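Local atomic coordinates of OBCA, Oxalate Biosynthetic Component A (Burkholderia glumae, PDB entry 4NNB), a protein that belongs to the TIM-barrel enzymes, with an extra N-terminal domain, and holds a magnesium ion together with an oxaloacetate ion. Residues T4-T9 and E504-R509; R130-L135 and G146-E151; R234-P239 and V244-Q249; N357-Y362 and V434-A439; D468-G473 and S500-E505. One frame throughout, in Å; residues are numbered along the deposited sequence.

In the fold
Interactions 1 and 5 form one region: strands 5-10 and 469-472 are parallel neighbours, helix 495-507 packs on both, and the contact centres are 6 Å apart. Interaction 4 joins two outer helices of the same TIM barrel, centred about 25 Å from the centres of both, and Arg438 and Asp468 link it to interaction 5. Interaction 2 lies in the N-terminal domain, and interaction 3 is a separate hairpin about 25 Å from it between centres. Interactions 2 to 5 follow in series; interaction 1 encloses 2, 3 and 4. Contacts near the chain ends thus bring the barrel's first and last strands under one helix, while interactions 2 and 3 lie outside that helix-strand layer.

Interaction 1: T4-T9 and E504-R509; sequences TSLYIT and EELLGR
Leu506 faces strand 5-10 with its two methyl branches divided between two residues of the strand, Leu6 and Ile8. The CB atoms of Leu6 and Ile8 both point toward the helix, whereas that of Tyr7 between them points away, the alternation expected of an extended strand. With chi1 at -79° and chi2 at 167°, the isobutyl group of Leu506 reaches from the helix so that one methyl serves each partner. CD2 of Leu506 meets CD2 of Leu6 methyl to methyl at 4.4 Å. CD1 of Leu506 lies by the flank of Ile8, 4.4 Å from its CG1. Both approaches are at the loose end of van der Waals contact, and the CA atoms of Leu6 and Leu506 stay 8.7 Å apart. No hydrogen bond crosses, so the contact is purely apolar, burying 115 Å² in all. At the helix end, Arg509 NH1 forms a salt bridge with Glu505 OE2, although its N-H angle of 124° makes the hydrogen bond weak; Arg509 NH2 reaches Asp460. This is the helix-on-strand layer of a TIM barrel. Strand 5-10 lies between parallel strands 222-229 and 469-472, while Val459 and Leu463 of helix 458-465 touch Leu506 and Leu6 respectively, and Ile513 of strand 512-513 adds to the cover on Leu506.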
# COMPACT_ATOMS: atom_id res chain seq x y z
N THR A 4 25.20 -8.00 5.50
CA THR A 4 24.89 -6.62 5.85
C THR A 4 23.96 -6.54 7.07
O THR A 4 23.23 -7.49 7.36
CB THR A 4 24.26 -5.85 4.65
OG1 THR A 4 23.23 -6.64 4.04
CG2 THR A 4 25.33 -5.51 3.60
N SER A 5 24.04 -5.43 7.80
CA SER A 5 23.00 -5.07 8.76
C SER A 5 21.93 -4.32 7.97
O SER A 5 22.23 -3.73 6.93
CB SER A 5 23.55 -4.16 9.86
OG SER A 5 24.38 -4.88 10.75
N LEU A 6 20.68 -4.37 8.43
CA LEU A 6 19.59 -3.75 7.66
C LEU A 6 18.64 -2.91 8.50
O LEU A 6 18.45 -3.15 9.70
CB LEU A 6 18.81 -4.81 6.88
CG LEU A 6 19.50 -5.45 5.68
CD1 LEU A 6 20.22 -6.72 6.08
CD2 LEU A 6 18.48 -5.76 4.61
N TYR A 7 18.03 -1.92 7.87
CA TYR A 7 16.95 -1.20 8.54
C TYR A 7 15.65 -1.41 7.78
O TYR A 7 15.65 -1.55 6.56
CB TYR A 7 17.29 0.28 8.76
CG TYR A 7 17.49 1.10 7.51
CD1 TYR A 7 16.46 1.87 6.98
CD2 TYR A 7 18.73 1.13 6.87
CE1 TYR A 7 16.65 2.64 5.83
CE2 TYR A 7 18.92 1.88 5.72
CZ TYR A 7 17.88 2.64 5.21
OH TYR A 7 18.07 3.39 4.07
N ILE A 8 14.55 -1.48 8.52
CA ILE A 8 13.24 -1.67 7.92
C ILE A 8 12.56 -0.33 7.83
O ILE A 8 12.51 0.41 8.82
CB ILE A 8 12.36 -2.65 8.73
CG1 ILE A 8 13.02 -4.04 8.75
CG2 ILE A 8 10.93 -2.73 8.15
CD1 ILE A 8 12.39 -5.03 9.76
N THR A 9 12.08 0.00 6.64
CA THR A 9 11.18 1.14 6.48
C THR A 9 9.73 0.67 6.48
O THR A 9 9.35 -0.21 5.72
CB THR A 9 11.48 1.92 5.17
OG1 THR A 9 12.77 2.55 5.27
CG2 THR A 9 10.41 3.02 4.95
N GLU A 504 11.22 -10.97 11.26
CA GLU A 504 11.35 -12.38 11.60
C GLU A 504 12.14 -13.15 10.53
O GLU A 504 13.10 -13.85 10.85
CB GLU A 504 9.94 -12.97 11.79
CG GLU A 504 9.86 -14.45 12.08
CD GLU A 504 8.42 -14.90 12.31
OE1 GLU A 504 8.06 -15.13 13.48
OE2 GLU A 504 7.66 -15.01 11.32
N GLU A 505 11.74 -12.99 9.27
CA GLU A 505 12.44 -13.65 8.17
C GLU A 505 13.91 -13.22 8.07
O GLU A 505 14.78 -14.04 7.77
CB GLU A 505 11.70 -13.41 6.84
CG GLU A 505 12.38 -14.07 5.64
CD GLU A 505 11.52 -14.09 4.39
OE1 GLU A 505 10.51 -13.34 4.32
OE2 GLU A 505 11.84 -14.87 3.47
N LEU A 506 14.18 -11.94 8.33
CA LEU A 506 15.56 -11.44 8.28
C LEU A 506 16.43 -12.09 9.37
O LEU A 506 17.52 -12.60 9.09
CB LEU A 506 15.59 -9.91 8.40
CG LEU A 506 15.27 -9.16 7.10
CD1 LEU A 506 15.02 -7.68 7.37
CD2 LEU A 506 16.38 -9.34 6.06
N LEU A 507 15.93 -12.07 10.61
CA LEU A 507 16.62 -12.68 11.74
C LEU A 507 16.91 -14.17 11.52
O LEU A 507 17.95 -14.68 11.92
CB LEU A 507 15.82 -12.46 13.02
CG LEU A 507 15.86 -11.04 13.56
CD1 LEU A 507 14.95 -10.90 14.77
CD2 LEU A 507 17.29 -10.65 13.90
N GLY A 508 15.99 -14.85 10.85
CA GLY A 508 16.18 -16.26 10.51
C GLY A 508 17.27 -16.55 9.50
O GLY A 508 17.59 -17.72 9.26
N ARG A 509 17.83 -15.51 8.89
CA ARG A 509 18.93 -15.70 7.94
C ARG A 509 20.20 -15.04 8.45
O ARG A 509 21.12 -14.76 7.68
CB ARG A 509 18.58 -15.12 6.57
CG ARG A 509 17.18 -15.42 6.12
CD ARG A 509 17.13 -16.38 4.95
NE ARG A 509 15.82 -16.29 4.30
CZ ARG A 509 15.63 -15.87 3.06
NH1 ARG A 509 14.40 -15.81 2.57
NH2 ARG A 509 16.67 -15.52 2.31

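Interaction 2: R130-L135 and G146-E151; sequences RIVLQL and GDLLWE
Val132 turns CG1 anti to its backbone N (chi1 173°), which places CG2 beside that N and aims it at Leu148. Across the contact, Leu148 has CG anti to its own carbonyl carbon and a nearly straight chi2 of -176°, carrying CD1 outward from the strand to the helix. CD1 of Leu148 is thus the shared point of the contact. It lies 4.0 Å from Val132 CG2, where the two side chains cross obliquely, and 3.8 Å from Leu135 CD1, where they meet at about a right angle. Leu135 also brings its CB to 4.1 Å from Leu148 CD1, so the methyl rests against the base as well as the end of that leucine. Val132 and Leu135 are three residues apart, close to one turn of helix 125-137. The helix packs here on the central strand, 148-149, of a three-stranded antiparallel sheet in the N-terminal domain. The closest CA pair, Val132 and Leu148, is 7.6 Å apart, and the segments share no hydrogen bond. All three side chains are buried. Leu120 of helix 117-121 touches Val132 and Leu148, while Phe115 from edge strand 114-115 touches Leu135 and Leu148.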
# COMPACT_ATOMS: atom_id res chain seq x y z
N ARG A 130 -9.34 -16.39 -2.63
CA ARG A 130 -10.33 -15.38 -2.98
C ARG A 130 -11.27 -15.11 -1.81
O ARG A 130 -11.56 -13.95 -1.50
CB ARG A 130 -11.17 -15.83 -4.18
CG ARG A 130 -10.67 -15.35 -5.53
CD ARG A 130 -11.54 -15.92 -6.65
NE ARG A 130 -12.68 -15.06 -6.98
CZ ARG A 130 -13.65 -15.40 -7.83
NH1 ARG A 130 -13.62 -16.59 -8.43
NH2 ARG A 130 -14.64 -14.55 -8.08
N ILE A 131 -11.76 -16.18 -1.19
CA ILE A 131 -12.70 -16.06 -0.08
C ILE A 131 -12.00 -15.45 1.14
O ILE A 131 -12.52 -14.52 1.77
CB ILE A 131 -13.30 -17.42 0.31
CG1 ILE A 131 -14.12 -17.97 -0.86
CG2 ILE A 131 -14.18 -17.28 1.53
CD1 ILE A 131 -14.58 -19.39 -0.66
N VAL A 132 -10.82 -15.98 1.47
CA VAL A 132 -10.07 -15.47 2.61
C VAL A 132 -9.73 -13.98 2.44
O VAL A 132 -9.91 -13.19 3.37
CB VAL A 132 -8.80 -16.32 2.90
CG1 VAL A 132 -7.96 -15.66 3.98
CG2 VAL A 132 -9.19 -17.73 3.35
N LEU A 133 -9.28 -13.58 1.25
CA LEU A 133 -8.97 -12.18 1.01
C LEU A 133 -10.23 -11.30 1.09
O LEU A 133 -10.20 -10.21 1.65
CB LEU A 133 -8.24 -12.00 -0.34
CG LEU A 133 -6.82 -12.57 -0.33
CD1 LEU A 133 -6.32 -12.80 -1.76
CD2 LEU A 133 -5.82 -11.68 0.46
N GLN A 134 -11.34 -11.78 0.55
CA GLN A 134 -12.56 -10.99 0.60
C GLN A 134 -13.04 -10.79 2.04
O GLN A 134 -13.36 -9.67 2.44
CB GLN A 134 -13.67 -11.62 -0.24
CG GLN A 134 -14.88 -10.71 -0.34
CD GLN A 134 -14.56 -9.40 -1.01
OE1 GLN A 134 -14.31 -9.34 -2.22
NE2 GLN A 134 -14.54 -8.32 -0.23
N LEU A 135 -13.10 -11.88 2.80
CA LEU A 135 -13.60 -11.80 4.17
C LEU A 135 -12.64 -11.06 5.11
O LEU A 135 -13.09 -10.34 6.00
CB LEU A 135 -13.95 -13.19 4.71
CG LEU A 135 -15.17 -13.88 4.06
CD1 LEU A 135 -15.50 -15.19 4.76
CD2 LEU A 135 -16.38 -12.96 4.06
N GLY A 146 -6.79 -21.66 12.21
CA GLY A 146 -6.90 -21.40 10.79
C GLY A 146 -8.33 -21.25 10.30
O GLY A 146 -8.57 -21.34 9.10
N ASP A 147 -9.26 -21.04 11.23
CA ASP A 147 -10.64 -20.74 10.86
C ASP A 147 -10.77 -19.23 10.63
O ASP A 147 -10.01 -18.46 11.20
CB ASP A 147 -11.61 -21.10 12.00
CG ASP A 147 -11.52 -22.57 12.42
OD1 ASP A 147 -11.65 -22.82 13.64
OD2 ASP A 147 -11.32 -23.44 11.56
N LEU A 148 -11.72 -18.82 9.79
CA LEU A 148 -12.06 -17.40 9.70
C LEU A 148 -13.16 -17.07 10.70
O LEU A 148 -14.15 -17.79 10.81
CB LEU A 148 -12.53 -17.02 8.31
CG LEU A 148 -11.61 -17.32 7.13
CD1 LEU A 148 -12.23 -16.77 5.84
CD2 LEU A 148 -10.22 -16.74 7.37
N LEU A 149 -12.97 -15.97 11.43
CA LEU A 149 -13.92 -15.56 12.47
C LEU A 149 -14.31 -14.10 12.29
O LEU A 149 -13.47 -13.26 11.99
CB LEU A 149 -13.27 -15.73 13.85
CG LEU A 149 -12.72 -17.12 14.19
CD1 LEU A 149 -12.28 -17.19 15.64
CD2 LEU A 149 -13.77 -18.18 13.92
N TRP A 150 -15.59 -13.79 12.49
CA TRP A 150 -16.03 -12.40 12.61
C TRP A 150 -16.33 -12.15 14.08
O TRP A 150 -17.21 -12.79 14.65
CB TRP A 150 -17.26 -12.14 11.75
CG TRP A 150 -17.90 -10.79 11.90
CD1 TRP A 150 -19.14 -10.52 12.40
CD2 TRP A 150 -17.34 -9.52 11.53
NE1 TRP A 150 -19.39 -9.17 12.36
CE2 TRP A 150 -18.30 -8.53 11.83
CE3 TRP A 150 -16.12 -9.12 10.97
CZ2 TRP A 150 -18.08 -7.17 11.60
CZ3 TRP A 150 -15.90 -7.77 10.74
CH2 TRP A 150 -16.88 -6.81 11.05
N GLU A 151 -15.58 -11.25 14.70
CA GLU A 151 -15.67 -11.07 16.15
C GLU A 151 -16.47 -9.83 16.54
O GLU A 151 -16.07 -9.08 17.43
CB GLU A 151 -14.28 -11.02 16.77
CG GLU A 151 -13.45 -12.27 16.47
CD GLU A 151 -12.16 -12.31 17.26
OE1 GLU A 151 -11.45 -11.29 17.30
OE2 GLU A 151 -11.85 -13.38 17.83

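Interaction 3: R234-P239 and V244-Q249; sequences RRIEIP and VTVGSQ
Arg234 and Val246, and likewise Ile236 and Val244, are hydrogen-bonded pairs of an antiparallel beta hairpin whose strand axes approach to 4.7 Å with their directions at 147°. Each pair has two bonds: Arg234 N to Val246 O and the return bond, then Ile236 N to Val244 O at 2.7 Å and Val244 N to Ile236 O at 2.9 Å. Arg235 and Thr245 form the non-hydrogen-bonded pair between them, with CA atoms 4.5 Å apart. Their side chains share one face, Arg235 CG lying 3.9 Å from Thr245 OG1, a hydroxyl whose hydrogen bond goes to Glu24. The opposite face carries Arg234, Ile236, Val244 and Val246. There Ile236 CD1 reaches diagonally to Val246 CG2 at 4.0 Å. The same methyl is approached by Arg234, whose chain is extended from CG to NE. Val246 CG2 lies in the guanidinium plane, at its edge, 3.4 Å from Arg234 NE, a buried nitrogen without a polar partner in the model.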
# COMPACT_ATOMS: atom_id res chain seq x y z
N ARG A 234 -18.88 12.22 2.48
CA ARG A 234 -20.31 12.48 2.53
C ARG A 234 -21.10 11.20 2.78
O ARG A 234 -20.79 10.14 2.23
CB ARG A 234 -20.78 13.19 1.25
CG ARG A 234 -20.77 12.32 0.02
CD ARG A 234 -20.63 13.13 -1.27
NE ARG A 234 -20.36 12.24 -2.41
CZ ARG A 234 -20.20 12.65 -3.66
NH1 ARG A 234 -20.27 13.94 -3.97
NH2 ARG A 234 -19.96 11.76 -4.61
N ARG A 235 -22.11 11.31 3.64
CA ARG A 235 -22.94 10.18 4.03
C ARG A 235 -24.17 10.08 3.12
O ARG A 235 -24.96 11.02 3.03
CB ARG A 235 -23.37 10.33 5.49
CG ARG A 235 -22.25 10.08 6.49
CD ARG A 235 -22.62 10.56 7.89
NE ARG A 235 -23.74 9.83 8.46
CZ ARG A 235 -23.63 8.66 9.09
NH1 ARG A 235 -22.43 8.09 9.23
NH2 ARG A 235 -24.70 8.06 9.58
N ILE A 236 -24.32 8.94 2.46
CA ILE A 236 -25.47 8.69 1.59
C ILE A 236 -26.46 7.77 2.31
O ILE A 236 -26.11 6.65 2.68
CB ILE A 236 -25.05 8.04 0.26
CG1 ILE A 236 -24.03 8.91 -0.46
CG2 ILE A 236 -26.26 7.79 -0.63
CD1 ILE A 236 -23.56 8.32 -1.78
N GLU A 237 -27.69 8.23 2.49
CA GLU A 237 -28.69 7.45 3.22
C GLU A 237 -29.59 6.68 2.26
O GLU A 237 -30.11 7.23 1.30
CB GLU A 237 -29.51 8.34 4.15
CG GLU A 237 -30.44 7.56 5.08
CD GLU A 237 -30.56 8.19 6.46
OE1 GLU A 237 -31.36 9.13 6.62
OE2 GLU A 237 -29.84 7.73 7.38
N ILE A 238 -29.76 5.39 2.54
CA ILE A 238 -30.54 4.50 1.68
C ILE A 238 -31.58 3.75 2.50
O ILE A 238 -31.23 2.97 3.39
CB ILE A 238 -29.62 3.52 0.94
CG1 ILE A 238 -28.72 4.28 -0.04
CG2 ILE A 238 -30.44 2.46 0.21
CD1 ILE A 238 -27.74 3.43 -0.79
N PRO A 239 -32.87 3.98 2.22
CA PRO A 239 -33.94 3.36 3.01
C PRO A 239 -33.86 1.84 2.96
O PRO A 239 -33.45 1.28 1.95
CB PRO A 239 -35.21 3.85 2.32
CG PRO A 239 -34.81 5.13 1.64
CD PRO A 239 -33.40 4.89 1.19
N VAL A 244 -24.26 4.72 3.91
CA VAL A 244 -22.98 4.39 3.33
C VAL A 244 -22.18 5.70 3.21
O VAL A 244 -22.74 6.75 2.86
CB VAL A 244 -23.18 3.67 1.97
CG1 VAL A 244 -21.98 3.84 1.08
CG2 VAL A 244 -23.48 2.18 2.21
N THR A 245 -20.89 5.66 3.53
CA THR A 245 -20.03 6.85 3.48
C THR A 245 -19.07 6.76 2.30
O THR A 245 -18.35 5.78 2.16
CB THR A 245 -19.20 6.97 4.77
OG1 THR A 245 -20.07 6.88 5.90
CG2 THR A 245 -18.41 8.28 4.82
N VAL A 246 -19.08 7.77 1.44
CA VAL A 246 -18.16 7.80 0.29
C VAL A 246 -17.15 8.94 0.40
O VAL A 246 -17.32 9.88 1.18
CB VAL A 246 -18.92 7.91 -1.03
CG1 VAL A 246 -19.86 6.73 -1.18
CG2 VAL A 246 -19.72 9.20 -1.07
N GLY A 247 -16.09 8.86 -0.41
CA GLY A 247 -14.98 9.80 -0.35
C GLY A 247 -13.79 9.33 -1.18
O GLY A 247 -13.52 8.13 -1.24
N SER A 248 -13.08 10.26 -1.82
CA SER A 248 -11.96 9.90 -2.69
C SER A 248 -10.75 9.35 -1.92
O SER A 248 -9.99 8.54 -2.45
CB SER A 248 -11.51 11.11 -3.51
OG SER A 248 -10.88 12.08 -2.67
N GLN A 249 -10.56 9.80 -0.69
CA GLN A 249 -9.34 9.53 0.09
C GLN A 249 -8.09 9.84 -0.74
O GLN A 249 -7.07 9.15 -0.64
CB GLN A 249 -9.31 8.08 0.57
CG GLN A 249 -10.60 7.63 1.26
CD GLN A 249 -10.47 6.26 1.88
OE1 GLN A 249 -9.35 5.82 2.18
NE2 GLN A 249 -11.60 5.58 2.07

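Interaction 4: N357-Y362 and V434-A439; sequences NATSLY and VERLRA
Thr359 presents both branches to helix 416-440, the hydroxyl toward Arg436 and the methyl toward Leu437. Its chi1 of 60° sets OG1 between the backbone N and the carbonyl carbon, and CG2 anti to the carbonyl carbon. In this rotamer OG1 bonds to the helix carbonyl of Val355, while CG2 meets Leu437 CD2 at 4.0 Å. The two side chains cross at about a right angle. CG2 also lies 4.0 Å from the backbone O of Arg436, so the methyl fits close against the facing helix. Arg436 leaves its helix with CG anti to the carbonyl carbon, then bends at chi3 (69°), which turns the guanidinium back toward Thr359. Arg436 NH2 lies 3.5 Å from Thr359 OG1. A water bridges the two side chains. It accepts from Arg436 NE at 2.7 Å, in the guanidinium plane at its edge, and donates to Thr359 OG1 at 3.2 Å. Arg436 NH1 forms a salt bridge with Asp356, one turn back in helix 352-359. The helices are outer-layer elements of the barrel, and Leu437 continues inward onto Phe375, Leu377 and Ile446 of the strands. The chemistry is therefore split: methyls pack on the barrel side, while the threonine hydroxyl gives its proton to its own helix and receives the water's, leaving the bridging water to tie it to a guanidinium already paired with Asp356.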
# COMPACT_ATOMS: atom_id res chain seq x y z
N ASN A 357 19.98 10.38 -13.91
CA ASN A 357 20.02 11.76 -13.41
C ASN A 357 20.71 11.91 -12.05
O ASN A 357 21.50 12.83 -11.84
CB ASN A 357 18.60 12.34 -13.38
CG ASN A 357 18.00 12.47 -14.78
OD1 ASN A 357 18.69 12.29 -15.78
ND2 ASN A 357 16.71 12.82 -14.85
N ALA A 358 20.41 10.99 -11.14
CA ALA A 358 20.97 11.06 -9.79
C ALA A 358 22.47 10.92 -9.84
O ALA A 358 23.19 11.59 -9.10
CB ALA A 358 20.37 9.98 -8.89
N THR A 359 22.96 10.07 -10.74
CA THR A 359 24.39 9.80 -10.80
C THR A 359 25.16 10.77 -11.69
O THR A 359 26.38 10.71 -11.76
CB THR A 359 24.69 8.35 -11.24
OG1 THR A 359 24.15 8.11 -12.55
CG2 THR A 359 24.10 7.35 -10.25
N SER A 360 24.45 11.67 -12.37
CA SER A 360 25.13 12.64 -13.23
C SER A 360 24.82 14.07 -12.79
O SER A 360 25.47 14.61 -11.90
CB SER A 360 24.78 12.42 -14.71
OG SER A 360 23.40 12.58 -14.96
N LEU A 361 23.80 14.66 -13.40
CA LEU A 361 23.47 16.06 -13.14
C LEU A 361 23.20 16.41 -11.66
O LEU A 361 23.64 17.45 -11.18
CB LEU A 361 22.28 16.48 -13.99
CG LEU A 361 22.03 17.99 -14.03
CD1 LEU A 361 23.09 18.66 -14.89
CD2 LEU A 361 20.64 18.25 -14.57
N TYR A 362 22.50 15.54 -10.95
CA TYR A 362 22.12 15.87 -9.58
C TYR A 362 23.09 15.34 -8.54
O TYR A 362 22.84 15.45 -7.34
CB TYR A 362 20.71 15.38 -9.27
CG TYR A 362 19.64 16.03 -10.13
CD1 TYR A 362 19.14 15.39 -11.26
CD2 TYR A 362 19.11 17.27 -9.80
CE1 TYR A 362 18.16 15.97 -12.05
CE2 TYR A 362 18.13 17.87 -10.59
CZ TYR A 362 17.66 17.22 -11.71
OH TYR A 362 16.69 17.80 -12.50
N VAL A 434 22.03 -1.17 -8.82
CA VAL A 434 22.69 -1.05 -7.52
C VAL A 434 24.16 -0.63 -7.68
O VAL A 434 24.64 0.25 -6.98
CB VAL A 434 22.58 -2.35 -6.70
CG1 VAL A 434 23.45 -2.28 -5.46
CG2 VAL A 434 21.11 -2.63 -6.33
N GLU A 435 24.87 -1.26 -8.61
CA GLU A 435 26.29 -0.98 -8.81
C GLU A 435 26.54 0.43 -9.35
O GLU A 435 27.51 1.09 -8.97
CB GLU A 435 26.94 -2.02 -9.72
CG GLU A 435 26.99 -3.42 -9.12
CD GLU A 435 27.63 -3.44 -7.73
OE1 GLU A 435 28.70 -2.81 -7.55
OE2 GLU A 435 27.05 -4.07 -6.83
N ARG A 436 25.66 0.91 -10.23
CA ARG A 436 25.78 2.30 -10.71
C ARG A 436 25.65 3.26 -9.54
O ARG A 436 26.41 4.21 -9.42
CB ARG A 436 24.74 2.62 -11.78
CG ARG A 436 25.03 2.03 -13.15
CD ARG A 436 24.02 2.54 -14.17
NE ARG A 436 24.21 3.96 -14.45
CZ ARG A 436 23.29 4.73 -15.03
NH1 ARG A 436 22.11 4.22 -15.37
NH2 ARG A 436 23.54 6.01 -15.25
N LEU A 437 24.68 2.99 -8.67
CA LEU A 437 24.47 3.86 -7.51
C LEU A 437 25.67 3.80 -6.55
O LEU A 437 26.12 4.84 -6.06
CB LEU A 437 23.14 3.52 -6.80
CG LEU A 437 21.84 3.73 -7.60
CD1 LEU A 437 20.61 3.21 -6.83
CD2 LEU A 437 21.65 5.20 -7.97
N ARG A 438 26.19 2.60 -6.31
CA ARG A 438 27.34 2.44 -5.40
C ARG A 438 28.60 3.09 -5.97
O ARG A 438 29.41 3.63 -5.22
CB ARG A 438 27.65 0.96 -5.14
CG ARG A 438 26.53 0.18 -4.49
CD ARG A 438 26.28 0.62 -3.09
NE ARG A 438 25.56 -0.41 -2.36
CZ ARG A 438 25.03 -0.24 -1.16
NH1 ARG A 438 25.13 0.95 -0.55
NH2 ARG A 438 24.38 -1.24 -0.57
N ALA A 439 28.77 3.01 -7.28
CA ALA A 439 29.95 3.59 -7.93
C ALA A 439 29.91 5.12 -7.81
O ALA A 439 30.93 5.75 -7.53
CB ALA A 439 30.04 3.15 -9.40
O HOH W 1 26.02 5.79 -13.65

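Interaction 5: D468-G473 and S500-E505; sequences DGIRVG and SLVREE
Ile470 and Val472 each offer a CG2 methyl to Val502, and these apolar meetings are the whole of the direct contact. CG2 of Val502 is 4.1 Å from CG2 of Ile470, where the side chains meet at a slant. CG1 of Val502 is 4.2 Å from CG2 of Val472, the two valines sliding past each other in opposite directions. The unusual chi1 of Val502, 77°, explains the division: CG1 takes the crowded position between the backbone N and the carbonyl carbon, and CG2 lies anti to N, so the methyls spread along the strand. All three residues are buried, the segments bury 117 Å² between them, and no hydrogen bond crosses. Ionic partners lie elsewhere: Arg471, whose CB points away from the helix, pairs with Asp476 through NE and makes a long, weak ion pair with Glu475, a ligand of the magnesium ion. Asp468 OD2 forms a salt bridge with Arg438 NH2. The backbone of strand 469-472 is bonded on one side to Tyr7 and Thr9 of strand 5-10 and on the other to Ile448 of strand 444-449. Ile8 also touches Val502, and Leu458 and Ala462 of helix 458-465 lie against Ile470, so helix 495-507 packs over the seam where the barrel's first and last strands meet.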
# COMPACT_ATOMS: atom_id res chain seq x y z
N ASP A 468 20.98 -2.37 2.01
CA ASP A 468 21.02 -1.90 3.38
C ASP A 468 19.67 -1.84 4.06
O ASP A 468 19.59 -1.57 5.25
CB ASP A 468 21.63 -0.50 3.39
CG ASP A 468 22.95 -0.46 2.68
OD1 ASP A 468 23.95 -0.87 3.30
OD2 ASP A 468 22.98 -0.06 1.50
N GLY A 469 18.60 -2.08 3.31
CA GLY A 469 17.29 -1.93 3.90
C GLY A 469 16.20 -2.58 3.09
O GLY A 469 16.38 -2.88 1.91
N ILE A 470 15.05 -2.79 3.74
CA ILE A 470 13.87 -3.33 3.09
C ILE A 470 12.66 -2.53 3.58
O ILE A 470 12.56 -2.23 4.77
CB ILE A 470 13.66 -4.83 3.43
CG1 ILE A 470 14.74 -5.68 2.77
CG2 ILE A 470 12.28 -5.33 2.96
CD1 ILE A 470 14.71 -7.13 3.26
N ARG A 471 11.75 -2.20 2.67
CA ARG A 471 10.55 -1.46 3.01
C ARG A 471 9.33 -2.35 2.83
O ARG A 471 9.24 -3.12 1.86
CB ARG A 471 10.43 -0.20 2.12
CG ARG A 471 9.01 0.34 1.95
CD ARG A 471 8.98 1.76 1.33
NE ARG A 471 7.81 1.94 0.48
CZ ARG A 471 7.53 3.04 -0.23
NH1 ARG A 471 8.34 4.10 -0.19
NH2 ARG A 471 6.45 3.06 -0.98
N VAL A 472 8.39 -2.26 3.77
CA VAL A 472 7.10 -2.93 3.64
C VAL A 472 6.04 -1.98 4.18
O VAL A 472 6.37 -0.99 4.82
CB VAL A 472 7.04 -4.24 4.46
CG1 VAL A 472 7.93 -5.31 3.83
CG2 VAL A 472 7.45 -3.98 5.91
N GLY A 473 4.77 -2.28 3.90
CA GLY A 473 3.68 -1.51 4.48
C GLY A 473 2.47 -1.51 3.56
O GLY A 473 2.60 -1.88 2.39
N SER A 500 6.77 -6.93 11.46
CA SER A 500 7.14 -8.04 12.36
C SER A 500 7.59 -9.25 11.57
O SER A 500 8.58 -9.88 11.90
CB SER A 500 5.97 -8.45 13.27
OG SER A 500 5.54 -7.36 14.06
N LEU A 501 6.83 -9.56 10.52
CA LEU A 501 7.09 -10.72 9.68
C LEU A 501 8.37 -10.60 8.87
O LEU A 501 9.14 -11.56 8.77
CB LEU A 501 5.90 -11.00 8.77
CG LEU A 501 4.68 -11.59 9.48
CD1 LEU A 501 3.46 -11.54 8.58
CD2 LEU A 501 4.97 -13.03 9.91
N VAL A 502 8.63 -9.44 8.28
CA VAL A 502 9.89 -9.30 7.55
C VAL A 502 11.08 -9.31 8.51
O VAL A 502 12.13 -9.87 8.19
CB VAL A 502 9.92 -8.05 6.64
CG1 VAL A 502 10.15 -6.80 7.45
CG2 VAL A 502 11.03 -8.22 5.61
N ARG A 503 10.92 -8.71 9.69
CA ARG A 503 11.95 -8.73 10.73
C ARG A 503 12.28 -10.18 11.09
O ARG A 503 13.44 -10.56 11.21
CB ARG A 503 11.46 -7.99 11.96
CG ARG A 503 12.44 -7.96 13.14
CD ARG A 503 11.80 -7.24 14.31
NE ARG A 503 12.63 -7.23 15.52
CZ ARG A 503 12.58 -8.18 16.45
NH1 ARG A 503 11.77 -9.22 16.31
NH2 ARG A 503 13.36 -8.09 17.52
N GLU A 504 11.22 -10.97 11.26
CA GLU A 504 11.35 -12.38 11.60
C GLU A 504 12.14 -13.15 10.53
O GLU A 504 13.10 -13.85 10.85
CB GLU A 504 9.94 -12.97 11.79
CG GLU A 504 9.86 -14.45 12.08
CD GLU A 504 8.42 -14.90 12.31
OE1 GLU A 504 8.06 -15.13 13.48
OE2 GLU A 504 7.66 -15.01 11.32
N GLU A 505 11.74 -12.99 9.27
CA GLU A 505 12.44 -13.65 8.17
C GLU A 505 13.91 -13.22 8.07
O GLU A 505 14.78 -14.04 7.77
CB GLU A 505 11.70 -13.41 6.84
CG GLU A 505 12.38 -14.07 5.64
CD GLU A 505 11.52 -14.09 4.39
OE1 GLU A 505 10.51 -13.34 4.32
OE2 GLU A 505 11.84 -14.87 3.47